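Local coordinates for protein particle-associated glycoside hydrolase (Acinetobacter phage Fri1, PDB 6C72) that probably degrades the capsular polysaccharide of Acinetobacter baumannii as a trimeric phage tailspike, opening the way for the virus to enter its host, at residues 524-528 with 573-577; 472-476 with 486-490. All coordinates share one frame; numbering follows the deposited sequence.

Contact 1 (524-528 with 573-577); sequences AGSKA and SANTF. With ZN (zinc ion), chain L.
Ser526 lies over one face of the Phe577 ring, its CB 3.3 Å from Phe577 CZ, while Ala528 meets the same ring at the edge, in plane, with CB 3.9 Å from Phe577 CE2. Leu495 also packs on Phe577. Ser526 OG sits between its backbone N and carbonyl carbon (chi1 47°), a rotamer that turns it over the ring and into reach of the backbone: it donates to Thr576 O at 2.8 Å, arriving 36° out of the carbonyl plane rather than on a lone pair. At the other end Ser573 OG donates to Ala524 O at 2.9 Å. Between these two hydroxyl bonds the Ala574 methyl presses on the backbone, its CB 3.5 Å from Ser526 N.

Asn575 leaves the backbone pointing away from 524-528, but its end swings back (chi1 57°) to put OD1 on a zinc ion, 2.1 Å away, joined by a water and by Asp519; ND2 is taken by Asn494 OD1, which fixes which way round the amide lies. Thr521 and Ser573 also belong to the site, Ser573 with its backbone O turned to the metal, not its hydroxyl. The other oxygen of Asp519 accepts from Thr576 N and, weakly, from Ser526 N.

Lys527 starts away from 573-577 and folds back, its NZ bonded to Gly525 O and salt-bridged to Asp537 of the second subunit. The chemistry implies a junction held mainly by serine hydroxyls on carbonyls, with Asp519 tying the metal to the backbone of 573-577 and, weakly, to that of 524-528, and the zinc would probably draw electron density from the Asn575 carbonyl.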
ATOM      1  N   ALA A 524       2.969 -14.206  63.617  1.00 29.32           N
ATOM      2  CA  ALA A 524       3.661 -15.489  63.662  1.00 28.44           C
ATOM      3  C   ALA A 524       4.219 -15.908  62.303  1.00 27.64           C
ATOM      4  O   ALA A 524       4.487 -17.096  62.085  1.00 27.22           O
ATOM      5  CB  ALA A 524       2.726 -16.574  64.206  1.00 29.01           C
ATOM      6  N   GLY A 525       4.381 -14.965  61.381  1.00 31.26           N
ATOM      7  CA  GLY A 525       4.944 -15.308  60.098  1.00 30.28           C
ATOM      8  C   GLY A 525       6.442 -15.501  60.182  1.00 29.99           C
ATOM      9  O   GLY A 525       7.088 -15.234  61.194  1.00 30.62           O
ATOM     10  N   SER A 526       7.016 -15.929  59.069  1.00 34.92           N
ATOM     11  CA  SER A 526       8.435 -16.221  59.052  1.00 34.37           C
ATOM     12  C   SER A 526       9.266 -14.950  59.162  1.00 35.53           C
ATOM     13  O   SER A 526       8.874 -13.886  58.680  1.00 36.59           O
ATOM     14  CB  SER A 526       8.779 -16.989  57.783  1.00 32.84           C
ATOM     15  OG  SER A 526       8.202 -16.373  56.673  1.00 32.72           O
ATOM     16  N   LYS A 527      10.399 -15.058  59.845  1.00 33.16           N
ATOM     17  CA  LYS A 527      11.358 -13.962  59.953  1.00 33.91           C
ATOM     18  C   LYS A 527      12.746 -14.550  59.786  1.00 32.86           C
ATOM     19  O   LYS A 527      13.239 -15.252  60.677  1.00 33.06           O
ATOM     20  CB  LYS A 527      11.251 -13.216  61.284  1.00 35.53           C
ATOM     21  CG  LYS A 527      10.107 -12.225  61.381  1.00 36.71           C
ATOM     22  CD  LYS A 527       8.974 -12.836  62.140  1.00 36.81           C
ATOM     23  CE  LYS A 527       7.782 -11.896  62.268  1.00 37.83           C
ATOM     24  NZ  LYS A 527       6.714 -12.713  62.941  1.00 37.48           N
ATOM     25  N   ALA A 528      13.388 -14.233  58.669  1.00 27.38           N
ATOM     26  CA  ALA A 528      14.702 -14.777  58.388  1.00 26.34           C
ATOM     27  C   ALA A 528      15.332 -13.968  57.273  1.00 25.98           C
ATOM     28  O   ALA A 528      14.639 -13.452  56.394  1.00 26.00           O
ATOM     29  CB  ALA A 528      14.633 -16.257  57.984  1.00 24.79           C
ATOM     30  N   SER A 573       3.166 -21.942  61.196  1.00 33.60           N
ATOM     31  CA  SER A 573       2.652 -20.636  60.799  1.00 34.04           C
ATOM     32  C   SER A 573       3.710 -19.816  60.074  1.00 33.47           C
ATOM     33  O   SER A 573       3.372 -18.939  59.279  1.00 33.49           O
ATOM     34  CB  SER A 573       2.145 -19.870  62.025  1.00 34.86           C
ATOM     35  OG  SER A 573       3.214 -19.580  62.916  1.00 34.88           O
ATOM     36  N   ALA A 574       4.981 -20.098  60.311  1.00 26.74           N
ATOM     37  CA  ALA A 574       6.062 -19.381  59.651  1.00 26.05           C
ATOM     38  C   ALA A 574       6.596 -20.272  58.532  1.00 25.48           C
ATOM     39  O   ALA A 574       7.602 -20.974  58.670  1.00 24.99           O
ATOM     40  CB  ALA A 574       7.134 -18.998  60.660  1.00 26.07           C
ATOM     41  N   ASN A 575       5.915 -20.208  57.385  1.00 34.27           N
ATOM     42  CA  ASN A 575       6.125 -21.172  56.315  1.00 33.61           C
ATOM     43  C   ASN A 575       6.534 -20.583  54.972  1.00 32.86           C
ATOM     44  O   ASN A 575       7.040 -21.333  54.130  1.00 32.27           O
ATOM     45  CB  ASN A 575       4.855 -22.006  56.093  1.00 34.16           C
ATOM     46  CG  ASN A 575       3.666 -21.146  55.798  1.00 34.46           C
ATOM     47  OD1 ASN A 575       3.455 -20.133  56.462  1.00 35.01           O
ATOM     48  ND2 ASN A 575       2.928 -21.486  54.748  1.00 33.97           N
ATOM     49  N   THR A 576       6.281 -19.304  54.710  1.00 30.93           N
ATOM     50  CA  THR A 576       6.521 -18.747  53.384  1.00 30.33           C
ATOM     51  C   THR A 576       7.904 -18.112  53.312  1.00 29.89           C
ATOM     52  O   THR A 576       8.163 -17.099  53.968  1.00 30.55           O
ATOM     53  CB  THR A 576       5.451 -17.727  53.011  1.00 30.83           C
ATOM     54  OG1 THR A 576       4.158 -18.333  53.124  1.00 31.19           O
ATOM     55  CG2 THR A 576       5.666 -17.263  51.595  1.00 30.15           C
ATOM     56  N   PHE A 577       8.765 -18.666  52.467  1.00 30.09           N
ATOM     57  CA  PHE A 577      10.116 -18.162  52.303  1.00 29.58           C
ATOM     58  C   PHE A 577      10.409 -17.921  50.831  1.00 29.03           C
ATOM     59  O   PHE A 577       9.917 -18.647  49.965  1.00 28.78           O
ATOM     60  CB  PHE A 577      11.133 -19.144  52.902  1.00 29.02           C
ATOM     61  CG  PHE A 577      11.052 -19.261  54.405  1.00 29.71           C
ATOM     62  CD1 PHE A 577      10.126 -20.120  55.004  1.00 30.20           C
ATOM     63  CD2 PHE A 577      11.897 -18.512  55.218  1.00 30.13           C
ATOM     64  CE1 PHE A 577      10.046 -20.223  56.384  1.00 30.94           C
ATOM     65  CE2 PHE A 577      11.837 -18.612  56.594  1.00 30.97           C
ATOM     66  CZ  PHE A 577      10.914 -19.476  57.183  1.00 31.29           C
TER
HETATM   67 ZN    ZN L 809       2.276 -18.394  56.740  1.00 74.02          ZN
HETATM   68  O   HOH W   1       0.860 -18.444  54.915  1.00 35.67           O

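Contact 2 (472-476 with 486-490); sequences PDISG and FNTEI
Ile474 brings its terminal methyl against the amide oxygen of Asn487 at a slant, CD1 3.4 Å from Asn487 OD1. CG1 stands anti to the backbone N (chi1 -178°), and the extended chain carries the methyl across; CG1 also packs against Glu489 CG. On the other face of the sheet Ser475 CB touches Thr488 CG2 at 3.6 Å. These two form an antiparallel hydrogen-bonded pair: Thr488 N to Ser475 O is 2.8 Å, and the return bond from Ser475 N to Thr488 O is longer, 3.2 Å. Next comes the non-hydrogen-bonded pair Gly476-Asn487, where Gly476 CA packs 3.0 Å from Phe486 O in a CA-H...O contact. At Asp473 water makes the link: one molecule joins Asp473 O to Glu489 OE2, another Asp473 O to Ile490 N. Glu489 is also salt-bridged to Lys592.

The pairing is the open end of a beta hairpin. Strand 475-478 is outermost in its six-stranded antiparallel sheet within the chain, and 485-494 lies between it and strand 576-585, whose Val581 O accepts from Thr488 OG1. Asp473 salt-bridges Lys478 of the second subunit, and Lys580 of the third makes a cation-pi contact with Phe486.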
ATOM      1  N   PRO A 472      12.020 -10.344  34.411  1.00 29.43           N
ATOM      2  CA  PRO A 472      12.289 -11.610  33.719  1.00 29.21           C
ATOM      3  C   PRO A 472      12.390 -12.765  34.713  1.00 28.91           C
ATOM      4  O   PRO A 472      12.478 -12.566  35.925  1.00 28.69           O
ATOM      5  CB  PRO A 472      13.633 -11.345  33.030  1.00 28.77           C
ATOM      6  CG  PRO A 472      14.329 -10.385  33.982  1.00 28.45           C
ATOM      7  CD  PRO A 472      13.227  -9.511  34.567  1.00 28.90           C
ATOM      8  N   ASP A 473      12.334 -13.987  34.180  1.00 44.47           N
ATOM      9  CA  ASP A 473      12.478 -15.179  35.015  1.00 44.00           C
ATOM     10  C   ASP A 473      13.923 -15.575  35.275  1.00 43.53           C
ATOM     11  O   ASP A 473      14.165 -16.480  36.080  1.00 43.04           O
ATOM     12  CB  ASP A 473      11.746 -16.363  34.389  1.00 43.96           C
ATOM     13  CG  ASP A 473      10.240 -16.195  34.409  1.00 44.25           C
ATOM     14  OD1 ASP A 473       9.740 -15.239  35.040  1.00 44.53           O
ATOM     15  OD2 ASP A 473       9.549 -17.035  33.793  1.00 44.24           O
ATOM     16  N   ILE A 474      14.877 -14.940  34.613  1.00 39.05           N
ATOM     17  CA  ILE A 474      16.294 -15.131  34.893  1.00 38.69           C
ATOM     18  C   ILE A 474      16.984 -13.815  34.588  1.00 38.77           C
ATOM     19  O   ILE A 474      16.569 -13.079  33.689  1.00 39.10           O
ATOM     20  CB  ILE A 474      16.901 -16.302  34.088  1.00 38.91           C
ATOM     21  CG1 ILE A 474      18.372 -16.500  34.456  1.00 38.77           C
ATOM     22  CG2 ILE A 474      16.772 -16.067  32.604  1.00 39.44           C
ATOM     23  CD1 ILE A 474      18.969 -17.768  33.892  1.00 39.03           C
ATOM     24  N   SER A 475      18.005 -13.492  35.367  1.00 39.94           N
ATOM     25  CA  SER A 475      18.642 -12.195  35.251  1.00 39.99           C
ATOM     26  C   SER A 475      20.144 -12.345  35.424  1.00 39.85           C
ATOM     27  O   SER A 475      20.624 -13.297  36.045  1.00 39.51           O
ATOM     28  CB  SER A 475      18.077 -11.232  36.300  1.00 39.60           C
ATOM     29  OG  SER A 475      18.645  -9.947  36.176  1.00 39.60           O
ATOM     30  N   GLY A 476      20.885 -11.368  34.918  1.00 31.29           N
ATOM     31  CA  GLY A 476      22.310 -11.378  35.202  1.00 31.00           C
ATOM     32  C   GLY A 476      23.126 -10.600  34.179  1.00 31.39           C
ATOM     33  O   GLY A 476      22.631  -9.669  33.541  1.00 31.60           O
ATOM     34  N   PHE A 486      27.080 -14.472  35.480  1.00 31.00           N
ATOM     35  CA  PHE A 486      26.326 -14.286  36.712  1.00 30.15           C
ATOM     36  C   PHE A 486      24.851 -14.425  36.358  1.00 30.44           C
ATOM     37  O   PHE A 486      24.326 -13.635  35.573  1.00 30.86           O
ATOM     38  CB  PHE A 486      26.633 -12.925  37.342  1.00 29.60           C
ATOM     39  CG  PHE A 486      25.826 -12.623  38.564  1.00 28.92           C
ATOM     40  CD1 PHE A 486      24.591 -12.018  38.455  1.00 29.02           C
ATOM     41  CD2 PHE A 486      26.307 -12.929  39.821  1.00 28.28           C
ATOM     42  CE1 PHE A 486      23.843 -11.731  39.571  1.00 28.61           C
ATOM     43  CE2 PHE A 486      25.562 -12.647  40.956  1.00 27.86           C
ATOM     44  CZ  PHE A 486      24.327 -12.053  40.833  1.00 28.08           C
ATOM     45  N   ASN A 487      24.200 -15.454  36.891  1.00 31.84           N
ATOM     46  CA  ASN A 487      22.785 -15.699  36.658  1.00 32.02           C
ATOM     47  C   ASN A 487      22.073 -15.840  37.984  1.00 31.01           C
ATOM     48  O   ASN A 487      22.566 -16.502  38.904  1.00 30.42           O
ATOM     49  CB  ASN A 487      22.527 -16.948  35.822  1.00 32.90           C
ATOM     50  CG  ASN A 487      22.849 -16.735  34.367  1.00 34.14           C
ATOM     51  OD1 ASN A 487      22.007 -16.255  33.606  1.00 34.21           O
ATOM     52  ND2 ASN A 487      24.075 -17.079  33.965  1.00 34.64           N
ATOM     53  N   THR A 488      20.895 -15.245  38.066  1.00 34.86           N
ATOM     54  CA  THR A 488      20.118 -15.276  39.289  1.00 34.30           C
ATOM     55  C   THR A 488      18.692 -15.720  38.973  1.00 34.60           C
ATOM     56  O   THR A 488      18.104 -15.285  37.979  1.00 35.19           O
ATOM     57  CB  THR A 488      20.180 -13.896  39.982  1.00 34.18           C
ATOM     58  OG1 THR A 488      19.340 -13.885  41.137  1.00 34.11           O
ATOM     59  CG2 THR A 488      19.739 -12.795  39.054  1.00 34.72           C
ATOM     60  N   GLU A 489      18.178 -16.650  39.779  1.00 32.01           N
ATOM     61  CA  GLU A 489      16.792 -17.100  39.733  1.00 32.28           C
ATOM     62  C   GLU A 489      16.210 -17.068  41.143  1.00 32.06           C
ATOM     63  O   GLU A 489      16.939 -17.024  42.138  1.00 31.66           O
ATOM     64  CB  GLU A 489      16.653 -18.515  39.143  1.00 32.28           C
ATOM     65  CG  GLU A 489      16.900 -18.613  37.650  1.00 32.93           C
ATOM     66  CD  GLU A 489      16.808 -20.039  37.133  1.00 33.03           C
ATOM     67  OE1 GLU A 489      17.268 -20.967  37.834  1.00 32.51           O
ATOM     68  OE2 GLU A 489      16.276 -20.237  36.018  1.00 33.61           O
ATOM     69  N   ILE A 490      14.882 -17.145  41.224  1.00 27.96           N
ATOM     70  CA  ILE A 490      14.190 -16.949  42.493  1.00 28.08           C
ATOM     71  C   ILE A 490      12.925 -17.800  42.515  1.00 28.11           C
ATOM     72  O   ILE A 490      12.206 -17.912  41.511  1.00 28.38           O
ATOM     73  CB  ILE A 490      13.903 -15.448  42.711  1.00 28.71           C
ATOM     74  CG1 ILE A 490      13.558 -15.150  44.171  1.00 28.95           C
ATOM     75  CG2 ILE A 490      12.831 -14.941  41.739  1.00 29.30           C
ATOM     76  CD1 ILE A 490      13.511 -13.639  44.490  1.00 29.51           C
TER
HETATM   77  O   HOH W   2      13.394 -16.802  38.560  1.00 29.32           O
HETATM   78  O   HOH W   3      13.801 -19.184  36.497  1.00 37.49           O

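How the contacts relate
From the N terminus the chain passes through the long run of parallel strands and a short connection before it reaches 472-476. Contact 2 closes first, over a hairpin, with nine residues between the segments. Strand 485-494 then leads on through 500-504 and 509-517 to 524-528, where contact 1 closes a 44-residue excursion returning at 573-577. The two loops lie in series. Their centres are 24 Å apart and they do not touch, yet both reach one antiparallel sheet, in which strands 485-494 and 576-585 are neighbours. Contact 2 attaches the sheet's first strand, contact 1 joins the loop before strand 528-536 to the start of strand 576-585, beside a zinc ion, and both meet the second subunit.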